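Anaphase-promoting complex subunit CUT9 (Schizosaccharomyces pombe, PDB 2XPI) serves as a TPR-repeat, homodimeric subunit of the anaphase-promoting complex/cyclosome, the E3 ubiquitin ligase that controls progression through mitosis and G1, and binds hcn1. Local coordinates at residues A[126-130]-A[131-135]; A[152-155]-A[156-160]; A[439-442]-A[443-447]; A[462-465]-A[466-469]; A[520-523]-A[524-528]. All coordinates share one frame; numbering follows the deposited sequence.

Contact 1: residues A[126-130]-A[131-135]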
loop_
_atom_site.group_PDB
_atom_site.type_symbol
_atom_site.label_atom_id
_atom_site.label_comp_id
_atom_site.label_asym_id
_atom_site.label_seq_id
_atom_site.Cartn_x
_atom_site.Cartn_y
_atom_site.Cartn_z
ATOM N N VAL A 126 13.897 2.232 -3.295
ATOM C CA VAL A 126 13.466 0.935 -2.807
ATOM C C VAL A 126 12.574 1.143 -1.583
ATOM O O VAL A 126 11.473 0.580 -1.488
ATOM C CB VAL A 126 14.692 0.004 -2.492
ATOM C CG1 VAL A 126 14.239 -1.321 -1.931
ATOM C CG2 VAL A 126 15.560 -0.210 -3.744
ATOM N N TYR A 127 13.024 1.968 -0.651
ATOM C CA TYR A 127 12.233 2.215 0.548
ATOM C C TYR A 127 10.861 2.776 0.210
ATOM O O TYR A 127 9.888 2.462 0.881
ATOM C CB TYR A 127 12.950 3.171 1.501
ATOM C CG TYR A 127 14.240 2.636 2.067
ATOM C CD1 TYR A 127 14.532 1.273 2.011
ATOM C CD2 TYR A 127 15.164 3.482 2.654
ATOM C CE1 TYR A 127 15.722 0.767 2.522
ATOM C CE2 TYR A 127 16.347 2.997 3.165
ATOM C CZ TYR A 127 16.621 1.635 3.096
ATOM O OH TYR A 127 17.788 1.143 3.622
ATOM N N CYS A 128 10.783 3.619 -0.818
ATOM C CA CYS A 128 9.504 4.198 -1.220
ATOM C C CYS A 128 8.555 3.170 -1.774
ATOM O O CYS A 128 7.335 3.285 -1.599
ATOM C CB CYS A 128 9.688 5.282 -2.268
ATOM S SG CYS A 128 10.187 6.842 -1.587
ATOM N N CYS A 129 9.106 2.183 -2.472
ATOM C CA CYS A 129 8.294 1.094 -3.006
ATOM C C CYS A 129 7.738 0.224 -1.900
ATOM O O CYS A 129 6.771 -0.491 -2.085
ATOM C CB CYS A 129 9.106 0.241 -3.981
ATOM S SG CYS A 129 9.573 1.166 -5.450
ATOM N N THR A 130 8.362 0.303 -0.739
ATOM C CA THR A 130 7.999 -0.513 0.406
ATOM C C THR A 130 7.114 0.309 1.320
ATOM O O THR A 130 6.656 -0.172 2.358
ATOM C CB THR A 130 9.279 -0.906 1.170
ATOM O OG1 THR A 130 9.985 -1.884 0.416
ATOM C CG2 THR A 130 8.969 -1.482 2.521
ATOM N N GLY A 131 6.887 1.565 0.936
ATOM C CA GLY A 131 6.103 2.483 1.743
ATOM C C GLY A 131 6.819 3.074 2.954
ATOM O O GLY A 131 6.198 3.793 3.730
ATOM N N ASP A 132 8.107 2.776 3.121
ATOM C CA ASP A 132 8.909 3.321 4.215
ATOM C C ASP A 132 9.390 4.709 3.850
ATOM O O ASP A 132 10.569 4.917 3.551
ATOM C CB ASP A 132 10.119 2.435 4.515
ATOM C CG ASP A 132 9.773 1.242 5.386
ATOM O OD1 ASP A 132 9.119 0.308 4.877
ATOM O OD2 ASP A 132 10.157 1.228 6.580
ATOM N N TYR A 133 8.465 5.659 3.891
ATOM C CA TYR A 133 8.717 7.022 3.455
ATOM C C TYR A 133 9.549 7.782 4.461
ATOM O O TYR A 133 10.448 8.518 4.083
ATOM C CB TYR A 133 7.403 7.745 3.197
ATOM C CG TYR A 133 6.587 7.146 2.076
ATOM C CD1 TYR A 133 7.040 7.195 0.760
ATOM C CD2 TYR A 133 5.356 6.556 2.327
ATOM C CE1 TYR A 133 6.295 6.660 -0.274
ATOM C CE2 TYR A 133 4.606 6.008 1.311
ATOM C CZ TYR A 133 5.071 6.064 0.013
ATOM O OH TYR A 133 4.307 5.527 -1.009
ATOM N N ALA A 134 9.248 7.619 5.741
ATOM C CA ALA A 134 10.111 8.195 6.767
ATOM C C ALA A 134 11.550 7.709 6.547
ATOM O O ALA A 134 12.497 8.496 6.592
ATOM C CB ALA A 134 9.631 7.820 8.155
ATOM N N ARG A 135 11.713 6.416 6.289
ATOM C CA ARG A 135 13.054 5.864 6.139
ATOM C C ARG A 135 13.849 6.439 4.959
ATOM O O ARG A 135 15.006 6.821 5.131
ATOM C CB ARG A 135 13.038 4.342 6.070
ATOM C CG ARG A 135 14.434 3.781 6.142
ATOM C CD ARG A 135 14.431 2.286 6.122
ATOM N NE ARG A 135 15.569 1.749 6.839
ATOM C CZ ARG A 135 15.986 0.502 6.704
ATOM N NH1 ARG A 135 15.344 -0.296 5.867
ATOM N NH2 ARG A 135 17.030 0.052 7.391
#

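Contact 2: residues A[152-155]-A[156-160]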
loop_
_atom_site.group_PDB
_atom_site.type_symbol
_atom_site.label_atom_id
_atom_site.label_comp_id
_atom_site.label_asym_id
_atom_site.label_seq_id
_atom_site.Cartn_x
_atom_site.Cartn_y
_atom_site.Cartn_z
ATOM N N CYS A 152 17.699 13.480 -5.552
ATOM C CA CYS A 152 17.538 13.287 -4.118
ATOM C C CYS A 152 16.607 14.347 -3.523
ATOM O O CYS A 152 15.864 14.079 -2.591
ATOM C CB CYS A 152 18.899 13.281 -3.416
ATOM S SG CYS A 152 19.973 11.836 -3.786
ATOM N N ARG A 153 16.642 15.553 -4.075
ATOM C CA ARG A 153 15.724 16.608 -3.656
ATOM C C ARG A 153 14.288 16.252 -4.056
ATOM O O ARG A 153 13.365 16.309 -3.239
ATOM C CB ARG A 153 16.139 17.947 -4.270
ATOM C CG ARG A 153 15.448 19.139 -3.674
ATOM C CD ARG A 153 16.066 20.438 -4.170
ATOM N NE ARG A 153 16.242 21.379 -3.064
ATOM C CZ ARG A 153 17.396 21.608 -2.445
ATOM N NH1 ARG A 153 18.501 20.992 -2.842
ATOM N NH2 ARG A 153 17.448 22.467 -1.437
ATOM N N TYR A 154 14.098 15.886 -5.316
ATOM C CA TYR A 154 12.808 15.399 -5.736
ATOM C C TYR A 154 12.265 14.297 -4.820
ATOM O O TYR A 154 11.107 14.351 -4.387
ATOM C CB TYR A 154 12.870 14.872 -7.158
ATOM C CG TYR A 154 11.594 14.200 -7.581
ATOM C CD1 TYR A 154 10.456 14.954 -7.867
ATOM C CD2 TYR A 154 11.516 12.818 -7.702
ATOM C CE1 TYR A 154 9.265 14.349 -8.253
ATOM C CE2 TYR A 154 10.331 12.198 -8.096
ATOM C CZ TYR A 154 9.206 12.971 -8.364
ATOM O OH TYR A 154 8.030 12.378 -8.761
ATOM N N LEU A 155 13.093 13.290 -4.538
ATOM C CA LEU A 155 12.609 12.114 -3.815
ATOM C C LEU A 155 12.351 12.400 -2.338
ATOM O O LEU A 155 11.379 11.903 -1.770
ATOM C CB LEU A 155 13.542 10.926 -3.984
ATOM C CG LEU A 155 12.911 9.617 -3.501
ATOM C CD1 LEU A 155 11.530 9.418 -4.093
ATOM C CD2 LEU A 155 13.802 8.437 -3.826
ATOM N N ALA A 156 13.206 13.213 -1.724
ATOM C CA ALA A 156 12.991 13.623 -0.342
ATOM C C ALA A 156 11.685 14.417 -0.230
ATOM O O ALA A 156 10.887 14.179 0.668
ATOM C CB ALA A 156 14.166 14.427 0.186
ATOM N N ALA A 157 11.473 15.350 -1.151
ATOM C CA ALA A 157 10.236 16.121 -1.185
ATOM C C ALA A 157 9.041 15.197 -1.378
ATOM O O ALA A 157 8.008 15.337 -0.716
ATOM C CB ALA A 157 10.282 17.164 -2.306
ATOM N N PHE A 158 9.185 14.259 -2.307
ATOM C CA PHE A 158 8.126 13.310 -2.600
ATOM C C PHE A 158 7.726 12.526 -1.349
ATOM O O PHE A 158 6.546 12.257 -1.148
ATOM C CB PHE A 158 8.595 12.370 -3.687
ATOM C CG PHE A 158 7.596 11.331 -4.060
ATOM C CD1 PHE A 158 7.427 10.200 -3.271
ATOM C CD2 PHE A 158 6.863 11.448 -5.234
ATOM C CE1 PHE A 158 6.510 9.222 -3.623
ATOM C CE2 PHE A 158 5.948 10.483 -5.596
ATOM C CZ PHE A 158 5.766 9.369 -4.791
ATOM N N CYS A 159 8.702 12.162 -0.512
ATOM C CA CYS A 159 8.426 11.407 0.710
ATOM C C CYS A 159 7.751 12.288 1.729
ATOM O O CYS A 159 6.892 11.841 2.487
ATOM C CB CYS A 159 9.721 10.880 1.330
ATOM S SG CYS A 159 10.498 9.537 0.409
ATOM N N LEU A 160 8.174 13.546 1.758
ATOM C CA LEU A 160 7.641 14.513 2.681
ATOM C C LEU A 160 6.154 14.683 2.384
ATOM O O LEU A 160 5.331 14.659 3.292
ATOM C CB LEU A 160 8.413 15.823 2.560
ATOM C CG LEU A 160 9.132 16.307 3.834
ATOM C CD1 LEU A 160 9.309 15.193 4.862
ATOM C CD2 LEU A 160 10.476 16.973 3.510
#

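Contact 3: residues A[439-442]-A[443-447]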
loop_
_atom_site.group_PDB
_atom_site.type_symbol
_atom_site.label_atom_id
_atom_site.label_comp_id
_atom_site.label_asym_id
_atom_site.label_seq_id
_atom_site.Cartn_x
_atom_site.Cartn_y
_atom_site.Cartn_z
ATOM N N GLY A 439 -17.202 25.808 -19.337
ATOM C CA GLY A 439 -17.116 25.820 -20.777
ATOM C C GLY A 439 -18.123 24.912 -21.442
ATOM O O GLY A 439 -18.037 24.662 -22.621
ATOM N N THR A 440 -19.086 24.414 -20.685
ATOM C CA THR A 440 -20.110 23.558 -21.256
ATOM C C THR A 440 -21.455 24.161 -20.955
ATOM O O THR A 440 -21.584 24.946 -20.040
ATOM C CB THR A 440 -19.992 22.116 -20.790
ATOM O OG1 THR A 440 -20.979 21.836 -19.804
ATOM C CG2 THR A 440 -18.646 21.888 -20.208
ATOM N N HIS A 441 -22.440 23.832 -21.770
ATOM C CA HIS A 441 -23.700 24.568 -21.755
ATOM C C HIS A 441 -24.760 23.976 -20.832
ATOM O O HIS A 441 -25.729 24.650 -20.491
ATOM C CB HIS A 441 -24.269 24.665 -23.159
ATOM C CG HIS A 441 -24.996 23.436 -23.591
ATOM N ND1 HIS A 441 -24.359 22.233 -23.802
ATOM C CD2 HIS A 441 -26.308 23.220 -23.847
ATOM C CE1 HIS A 441 -25.249 21.325 -24.166
ATOM N NE2 HIS A 441 -26.439 21.898 -24.195
ATOM N N LEU A 442 -24.569 22.735 -20.410
ATOM C CA LEU A 442 -25.581 22.053 -19.629
ATOM C C LEU A 442 -25.839 22.594 -18.219
ATOM O O LEU A 442 -26.980 22.748 -17.837
ATOM C CB LEU A 442 -25.303 20.556 -19.584
ATOM C CG LEU A 442 -25.676 19.786 -20.845
ATOM C CD1 LEU A 442 -25.346 18.337 -20.657
ATOM C CD2 LEU A 442 -27.144 19.947 -21.152
ATOM N N PRO A 443 -24.791 22.864 -17.426
ATOM C CA PRO A 443 -25.067 23.472 -16.113
ATOM C C PRO A 443 -25.899 24.758 -16.129
ATOM O O PRO A 443 -26.756 24.875 -15.271
ATOM C CB PRO A 443 -23.672 23.728 -15.556
ATOM C CG PRO A 443 -22.873 22.565 -16.107
ATOM C CD PRO A 443 -23.381 22.457 -17.549
ATOM N N TYR A 444 -25.685 25.683 -17.060
ATOM C CA TYR A 444 -26.531 26.884 -17.169
ATOM C C TYR A 444 -27.940 26.548 -17.638
ATOM O O TYR A 444 -28.905 27.230 -17.282
ATOM C CB TYR A 444 -25.962 27.878 -18.169
ATOM C CG TYR A 444 -24.692 28.530 -17.711
ATOM C CD1 TYR A 444 -24.343 28.542 -16.382
ATOM C CD2 TYR A 444 -23.843 29.128 -18.616
ATOM C CE1 TYR A 444 -23.198 29.125 -15.967
ATOM C CE2 TYR A 444 -22.690 29.716 -18.214
ATOM C CZ TYR A 444 -22.369 29.718 -16.888
ATOM O OH TYR A 444 -21.191 30.309 -16.486
ATOM N N LEU A 445 -28.039 25.524 -18.477
ATOM C CA LEU A 445 -29.317 24.981 -18.873
ATOM C C LEU A 445 -30.111 24.622 -17.626
ATOM O O LEU A 445 -31.245 25.076 -17.432
ATOM C CB LEU A 445 -29.111 23.728 -19.706
ATOM C CG LEU A 445 -30.129 23.576 -20.819
ATOM C CD1 LEU A 445 -29.867 22.329 -21.646
ATOM C CD2 LEU A 445 -31.515 23.576 -20.216
ATOM N N PHE A 446 -29.500 23.808 -16.773
ATOM C CA PHE A 446 -30.188 23.302 -15.606
ATOM C C PHE A 446 -30.496 24.424 -14.607
ATOM O O PHE A 446 -31.580 24.470 -14.020
ATOM C CB PHE A 446 -29.371 22.192 -14.953
ATOM C CG PHE A 446 -29.089 21.018 -15.862
ATOM C CD1 PHE A 446 -29.980 20.654 -16.844
ATOM C CD2 PHE A 446 -27.933 20.258 -15.706
ATOM C CE1 PHE A 446 -29.720 19.562 -17.679
ATOM C CE2 PHE A 446 -27.666 19.161 -16.536
ATOM C CZ PHE A 446 -28.550 18.815 -17.517
ATOM N N LEU A 447 -29.539 25.323 -14.407
ATOM C CA LEU A 447 -29.781 26.484 -13.563
ATOM C C LEU A 447 -30.987 27.283 -14.098
ATOM O O LEU A 447 -31.804 27.757 -13.329
ATOM C CB LEU A 447 -28.543 27.385 -13.495
ATOM C CG LEU A 447 -27.545 27.366 -12.325
ATOM C CD1 LEU A 447 -28.109 26.659 -11.107
ATOM C CD2 LEU A 447 -26.212 26.755 -12.743
#

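Contact 4: residues A[462-465]-A[466-469]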
loop_
_atom_site.group_PDB
_atom_site.type_symbol
_atom_site.label_atom_id
_atom_site.label_comp_id
_atom_site.label_asym_id
_atom_site.label_seq_id
_atom_site.Cartn_x
_atom_site.Cartn_y
_atom_site.Cartn_z
ATOM N N GLU A 462 -31.286 34.776 -18.144
ATOM C CA GLU A 462 -29.848 35.027 -18.109
ATOM C C GLU A 462 -29.083 33.721 -18.337
ATOM O O GLU A 462 -28.283 33.609 -19.259
ATOM C CB GLU A 462 -29.442 35.592 -16.757
ATOM C CG GLU A 462 -29.943 36.979 -16.485
ATOM C CD GLU A 462 -28.911 37.999 -16.838
ATOM O OE1 GLU A 462 -28.793 39.005 -16.119
ATOM O OE2 GLU A 462 -28.194 37.775 -17.830
ATOM N N TYR A 463 -29.338 32.735 -17.482
ATOM C CA TYR A 463 -28.692 31.448 -17.610
ATOM C C TYR A 463 -28.956 30.783 -18.976
ATOM O O TYR A 463 -28.058 30.180 -19.563
ATOM C CB TYR A 463 -29.142 30.528 -16.482
ATOM C CG TYR A 463 -28.568 30.827 -15.114
ATOM C CD1 TYR A 463 -27.209 30.651 -14.841
ATOM C CD2 TYR A 463 -29.386 31.235 -14.081
ATOM C CE1 TYR A 463 -26.689 30.891 -13.572
ATOM C CE2 TYR A 463 -28.884 31.486 -12.818
ATOM C CZ TYR A 463 -27.538 31.306 -12.565
ATOM O OH TYR A 463 -27.069 31.558 -11.291
ATOM N N LEU A 464 -30.172 30.893 -19.500
ATOM C CA LEU A 464 -30.466 30.249 -20.777
ATOM C C LEU A 464 -29.751 30.891 -21.976
ATOM O O LEU A 464 -29.241 30.182 -22.843
ATOM C CB LEU A 464 -31.977 30.134 -21.010
ATOM C CG LEU A 464 -32.698 29.136 -20.090
ATOM C CD1 LEU A 464 -34.187 29.211 -20.294
ATOM C CD2 LEU A 464 -32.224 27.727 -20.291
ATOM N N GLN A 465 -29.702 32.218 -22.033
ATOM C CA GLN A 465 -28.901 32.899 -23.065
ATOM C C GLN A 465 -27.433 32.498 -22.936
ATOM O O GLN A 465 -26.723 32.338 -23.927
ATOM C CB GLN A 465 -29.037 34.426 -22.968
ATOM C CG GLN A 465 -30.428 34.943 -23.287
ATOM C CD GLN A 465 -30.887 34.550 -24.686
ATOM O OE1 GLN A 465 -30.084 34.527 -25.633
ATOM N NE2 GLN A 465 -32.186 34.253 -24.831
ATOM N N SER A 466 -26.987 32.328 -21.696
ATOM C CA SER A 466 -25.649 31.834 -21.431
ATOM C C SER A 466 -25.377 30.443 -22.011
ATOM O O SER A 466 -24.390 30.303 -22.716
ATOM C CB SER A 466 -25.320 31.903 -19.942
ATOM O OG SER A 466 -25.113 33.248 -19.540
ATOM N N SER A 467 -26.212 29.424 -21.754
ATOM C CA SER A 467 -25.952 28.139 -22.418
ATOM C C SER A 467 -25.986 28.287 -23.923
ATOM O O SER A 467 -25.147 27.727 -24.634
ATOM C CB SER A 467 -26.872 26.983 -21.996
ATOM O OG SER A 467 -27.912 27.410 -21.149
ATOM N N TYR A 468 -26.960 29.035 -24.419
ATOM C CA TYR A 468 -27.109 29.164 -25.862
ATOM C C TYR A 468 -25.840 29.752 -26.501
ATOM O O TYR A 468 -25.473 29.378 -27.610
ATOM C CB TYR A 468 -28.331 30.021 -26.194
ATOM C CG TYR A 468 -28.679 30.064 -27.659
ATOM C CD1 TYR A 468 -28.300 31.145 -28.458
ATOM C CD2 TYR A 468 -29.403 29.024 -28.247
ATOM C CE1 TYR A 468 -28.630 31.189 -29.813
ATOM C CE2 TYR A 468 -29.739 29.055 -29.587
ATOM C CZ TYR A 468 -29.352 30.139 -30.373
ATOM O OH TYR A 468 -29.687 30.151 -31.713
ATOM N N ALA A 469 -25.166 30.666 -25.812
ATOM C CA ALA A 469 -23.953 31.249 -26.383
ATOM C C ALA A 469 -22.839 30.198 -26.516
ATOM O O ALA A 469 -22.067 30.224 -27.474
ATOM C CB ALA A 469 -23.480 32.453 -25.571
#

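Contact 5: residues A[520-523]-A[524-528]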
loop_
_atom_site.group_PDB
_atom_site.type_symbol
_atom_site.label_atom_id
_atom_site.label_comp_id
_atom_site.label_asym_id
_atom_site.label_seq_id
_atom_site.Cartn_x
_atom_site.Cartn_y
_atom_site.Cartn_z
ATOM N N ALA A 520 -46.798 19.208 -26.773
ATOM C CA ALA A 520 -47.883 19.856 -26.058
ATOM C C ALA A 520 -47.531 21.323 -25.871
ATOM O O ALA A 520 -48.393 22.172 -26.030
ATOM C CB ALA A 520 -48.147 19.182 -24.737
ATOM N N ASN A 521 -46.270 21.632 -25.567
ATOM C CA ASN A 521 -45.860 23.034 -25.494
ATOM C C ASN A 521 -46.213 23.806 -26.769
ATOM O O ASN A 521 -46.803 24.880 -26.720
ATOM C CB ASN A 521 -44.358 23.183 -25.204
ATOM C CG ASN A 521 -43.994 22.830 -23.771
ATOM O OD1 ASN A 521 -44.865 22.634 -22.923
ATOM N ND2 ASN A 521 -42.696 22.748 -23.495
ATOM N N LEU A 522 -45.836 23.261 -27.911
ATOM C CA LEU A 522 -46.131 23.891 -29.183
ATOM C C LEU A 522 -47.641 24.052 -29.323
ATOM O O LEU A 522 -48.124 25.072 -29.808
ATOM C CB LEU A 522 -45.594 23.020 -30.305
ATOM C CG LEU A 522 -45.785 23.488 -31.733
ATOM C CD1 LEU A 522 -44.905 24.689 -32.014
ATOM C CD2 LEU A 522 -45.457 22.324 -32.664
ATOM N N GLY A 523 -48.388 23.041 -28.882
ATOM C CA GLY A 523 -49.839 23.122 -28.855
ATOM C C GLY A 523 -50.399 24.244 -27.993
ATOM O O GLY A 523 -51.426 24.826 -28.329
ATOM N N HIS A 524 -49.734 24.540 -26.876
ATOM C CA HIS A 524 -50.149 25.617 -25.970
ATOM C C HIS A 524 -49.840 26.995 -26.549
ATOM O O HIS A 524 -50.586 27.943 -26.340
ATOM C CB HIS A 524 -49.484 25.475 -24.598
ATOM C CG HIS A 524 -50.204 24.553 -23.667
ATOM N ND1 HIS A 524 -49.679 23.347 -23.257
ATOM C CD2 HIS A 524 -51.414 24.653 -23.074
ATOM C CE1 HIS A 524 -50.529 22.746 -22.448
ATOM N NE2 HIS A 524 -51.591 23.521 -22.315
ATOM N N ALA A 525 -48.731 27.110 -27.269
ATOM C CA ALA A 525 -48.428 28.344 -27.973
ATOM C C ALA A 525 -49.505 28.616 -29.018
ATOM O O ALA A 525 -49.919 29.745 -29.212
ATOM C CB ALA A 525 -47.056 28.263 -28.627
ATOM N N TYR A 526 -49.970 27.565 -29.677
ATOM C CA TYR A 526 -50.956 27.684 -30.744
ATOM C C TYR A 526 -52.338 28.095 -30.251
ATOM O O TYR A 526 -53.014 28.877 -30.915
ATOM C CB TYR A 526 -51.080 26.370 -31.513
ATOM C CG TYR A 526 -50.005 26.079 -32.548
ATOM C CD1 TYR A 526 -49.630 24.765 -32.821
ATOM C CD2 TYR A 526 -49.392 27.100 -33.272
ATOM C CE1 TYR A 526 -48.674 24.468 -33.768
ATOM C CE2 TYR A 526 -48.427 26.810 -34.241
ATOM C CZ TYR A 526 -48.071 25.482 -34.477
ATOM O OH TYR A 526 -47.105 25.148 -35.414
ATOM N N ARG A 527 -52.792 27.566 -29.117
ATOM C CA ARG A 527 -54.101 27.995 -28.629
ATOM C C ARG A 527 -54.054 29.449 -28.195
ATOM O O ARG A 527 -55.058 30.154 -28.253
ATOM C CB ARG A 527 -54.629 27.118 -27.499
ATOM C CG ARG A 527 -53.616 26.815 -26.444
ATOM C CD ARG A 527 -54.256 26.054 -25.300
ATOM N NE ARG A 527 -54.850 26.967 -24.334
ATOM C CZ ARG A 527 -54.176 27.533 -23.338
ATOM N NH1 ARG A 527 -52.877 27.279 -23.175
ATOM N NH2 ARG A 527 -54.801 28.363 -22.506
ATOM N N LYS A 528 -52.879 29.894 -27.759
ATOM C CA LYS A 528 -52.685 31.287 -27.378
ATOM C C LYS A 528 -52.867 32.190 -28.583
ATOM O O LYS A 528 -53.484 33.237 -28.481
ATOM C CB LYS A 528 -51.295 31.493 -26.799
ATOM C CG LYS A 528 -51.144 30.997 -25.382
ATOM C CD LYS A 528 -51.767 31.961 -24.392
ATOM C CE LYS A 528 -52.544 31.179 -23.377
ATOM N NZ LYS A 528 -53.371 30.165 -24.113
#

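Contact 1: residues A[126-130]-A[131-135]
Arg135 lays its guanidinium flat on one face of the Tyr127 ring, the two centres 4.5 Å apart and the planes inclined by only 16°, a near-parallel stack of guanidinium on ring. The aliphatic part of the arginine takes part too, with Arg135 CD 3.7 Å from the centroid of the Tyr127 ring in a CH-pi contact over the face. Because Arg135 CG stands opposite the backbone N (chi1 -171°) and the chain runs extended from CG to NE, the side chain reaches across the ring to the hydroxyl, and Tyr127 OH sits over the middle of the guanidinium, 3.6 Å from Arg135 CZ. Tyr127 OH itself is hydrogen-bonded to Glu108 of helix 100-114, while Arg135 forms a long, weak ion pair with Asp335 of the second subunit. Replacing Tyr127 with an alanine would probably leave the guanidinium without the surface it rests on, and Glu108 without its hydroxyl partner.

The backbone bonds belong to the turn between helix 117-129 and helix 133-142, the two helices of TPR 2. Gly131, with positive phi (77°), ends the first helix in a Schellman motif: Asp132 N donates to Tyr127 O (2.9 Å) and Gly131 N to Cys128 O (3.1 Å). Tyr127 O also accepts Thr130 N, which reaches it from the opposite face of the carbonyl plane to Asp132 N.

A sulfur contact adds to the turn. Cys128 SG lies 3.9 Å from Tyr133 CD1, an oblique sulfur-aromatic approach, and the same sulfur packs on Leu155 and Cys159 of helix 150-162.

Contact 2: residues A[152-155]-A[156-160]
Tyr154 and Phe158 both carry CG opposite the backbone N (chi1 173° and 179°), which sends the two rings off the helix in the same direction, side by side and one turn apart. Leu155 shares this setting (chi1 -167°), and its isobutyl group crosses Phe158 obliquely. All three belong to helix 150-162, the opening helix of TPR 3, and the side on which they gather faces the second subunit, in keeping with the role of TPR repeats 1-7 in homodimerization.

The aromatic pair meets at the hydroxyl end of the tyrosine: Phe158 CD2 is 3.8 Å from Tyr154 OH and 4.2 Å from Tyr154 CZ. The hydroxyl is held by a hydrogen bond to the backbone O of Gln97 of the second subunit, whose Gln98 packs on both Leu155 and Phe158. On the same chain, Tyr154 rests on Leu198, Ser201 and Leu205 of helix 198-212. Leu155 reaches the phenylalanine through its CD1 branch, 4.2 Å from Phe158 CB, and also packs on Ala124 of helix 117-129.

Ala156 and Ala157, between them in sequence, turn to helix 166-173, touching Leu172 and Leu173 respectively. The backbone is regular alpha-helix, with Ala156 N bonded to Cys152 O, Ala157 N to Arg153 O and Cys159 N to Leu155 O. Linking the two aromatic residues, Phe158 N donates to Tyr154 O at 2.8 Å.

Contact 3: residues A[439-442]-A[443-447]
Thr440 turns its hydroxyl onto Pro443, the two side chains crossing at about a right angle with Thr440 OG1 3.4 Å from Pro443 CD. The same OG1 makes a weak hydrogen bond back to the carbonyl of Phe437.

His441 comes just before helix 442-454, which opens TPR 11. His441 O takes the amide of Leu445 in the carbonyl plane (3.2 Å to Leu445 N), and the imidazole of His441 approaches the same leucine obliquely, His441 CD2 lying 4.3 Å from Leu445 CD1. The ring is tied by NE2 to Asp474 and meets the ring of Phe471.

Leu442 makes the widest contact. It lies alongside Leu445, pointing the same way, with Leu442 CD2 3.7 Å from Leu445 CD1, and that Leu442 methyl also comes within 4.1 Å of Phe446 CZ. Phe446 has CG opposite its own carbonyl carbon (chi1 -59°), folding the ring back over the previous turn; one face, toward its rim, covers Leu442 O, the atom that accepts Phe446 N at 2.9 Å. His415 meets the Phe446 ring edge-to-face. A serine in place of Phe446 would probably uncover the Leu442 carbonyl, open a gap beside Leu442 CD2 and leave His415 without its aromatic mate.

Pro443, lacking an amide hydrogen, sits in the first turn, where a helix needs none. With the carbonyls of Leu442 and Pro443 engaged inside the helix, these two residues and Phe446 present an apolar surface that packs on apolar side chains of another protein's chain, consistent with the binding of hcn1 by TPR repeats 10-13.

Contact 4: residues A[462-465]-A[466-469]
Ser466 grips the carbonyl of Glu462 twice, through its amide (Ser466 N to Glu462 O 3.0 Å) and through its hydroxyl (Ser466 OG to Glu462 O 3.2 Å). The two donors differ in approach: the amide is tilted 18° from the carbonyl plane, whereas the hydroxyl comes from above it. With OG beside the backbone N and opposite the carbonyl carbon (chi1 -72°), the serine side chain folds back along the helix toward the preceding turn. The next residue also donates twice, though its hydroxyl comes in nearer the carbonyl plane: Ser467 OG and Ser467 N both bond to Tyr463 O, at 3.2 and 3.0 Å. Two successive carbonyls thus each hold an amide and a hydroxyl, and both serine hydroxyls find a partner within their own helix.

Gln465 takes part across the contact mainly by its backbone, Gln465 O accepting Ala469 N at 3.0 Å. Its side chain bends at chi2 (-58°), and the amide NE2 makes a weak hydrogen bond to Asn461 OD1, one turn earlier, while the glutamine side chain also touches Leu481 of helix 475-487.

Leu464 reaches Leu477 and Glu480 of helix 475-487; its carbonyl O receives Tyr468 N at 3.0 Å. Leu464 CD2 approaches Ser467 OG only loosely, at 4.4 Å. Tyr444 of helix 442-454 packs on both serines.

Serine hydroxyls bonded to the carbonyl four residues back are a familiar feature of alpha-helices; here they occur in helix 457-470, the second helix of TPR 11, where it packs between the flanking helices of the superhelical repeat array.

Contact 5: residues A[520-523]-A[524-528]
Leu522 and Tyr526 lie side by side one turn apart on helix 516-528, pointing the same way, with the leucine running along the phenol ring. Leu522 CG is 3.7 Å from Tyr526 CE1, and the Leu522 CD1 branch continues to the end of the ring, 4.1 Å from Tyr526 OH. The leucine has CG opposite its backbone N (chi1 -180°), the tyrosine opposite its carbonyl carbon (chi1 -79°), and these different settings bring the two alongside. The hydroxyl is fixed by Gln499 of helix 491-507. Gly523, with no side chain, meets the ring obliquely through its CA.

His524 turns otherwise, presenting the edge of its imidazole to Asn521 CA. His524 N donates to Ala520 O at 2.8 Å, nearly along the C=O axis, and Ala525 N reaches Asn521 O (3.0 Å) in much the same way. Also at the imidazole edge, in its plane, is the guanidinium carbon of Arg527, whose CG takes the crowded position between backbone N and carbonyl carbon (chi1 46°); Arg527 CG comes within 3.5 Å of Gly523 O.

Two polar side chains bind another protein's chain: Arg527 NH2 forms a salt bridge with an acidic side chain of that protein, and Asn521 OD1 and ND2 hydrogen-bond to its backbone. A first TPR helix that holds a partner's backbone through an asparagine is consistent with TPR 13 being one of the repeats that bind hcn1.

In the fold
Along the chain the five contacts run in series; each is local to one continuous stretch, so none encloses a long loop, nests in or crosses another. Contact 1 closes the short turn between helix 117-129 and helix 133-142. Contact 2 follows on helix 150-162 and touches it, Tyr133 CE1 lying 4.2 Å from Phe158 CE1; both also meet the second subunit. Contact 3 lies at the start of helix 442-454, its centre about 46 Å from that of contact 1, and contact 4 sits against it on the next helix, Tyr444 O 3.4 Å from Tyr463 CB. Contact 5, on helix 516-528, touches neither. Contacts 3 and 5 each reach another protein's chain.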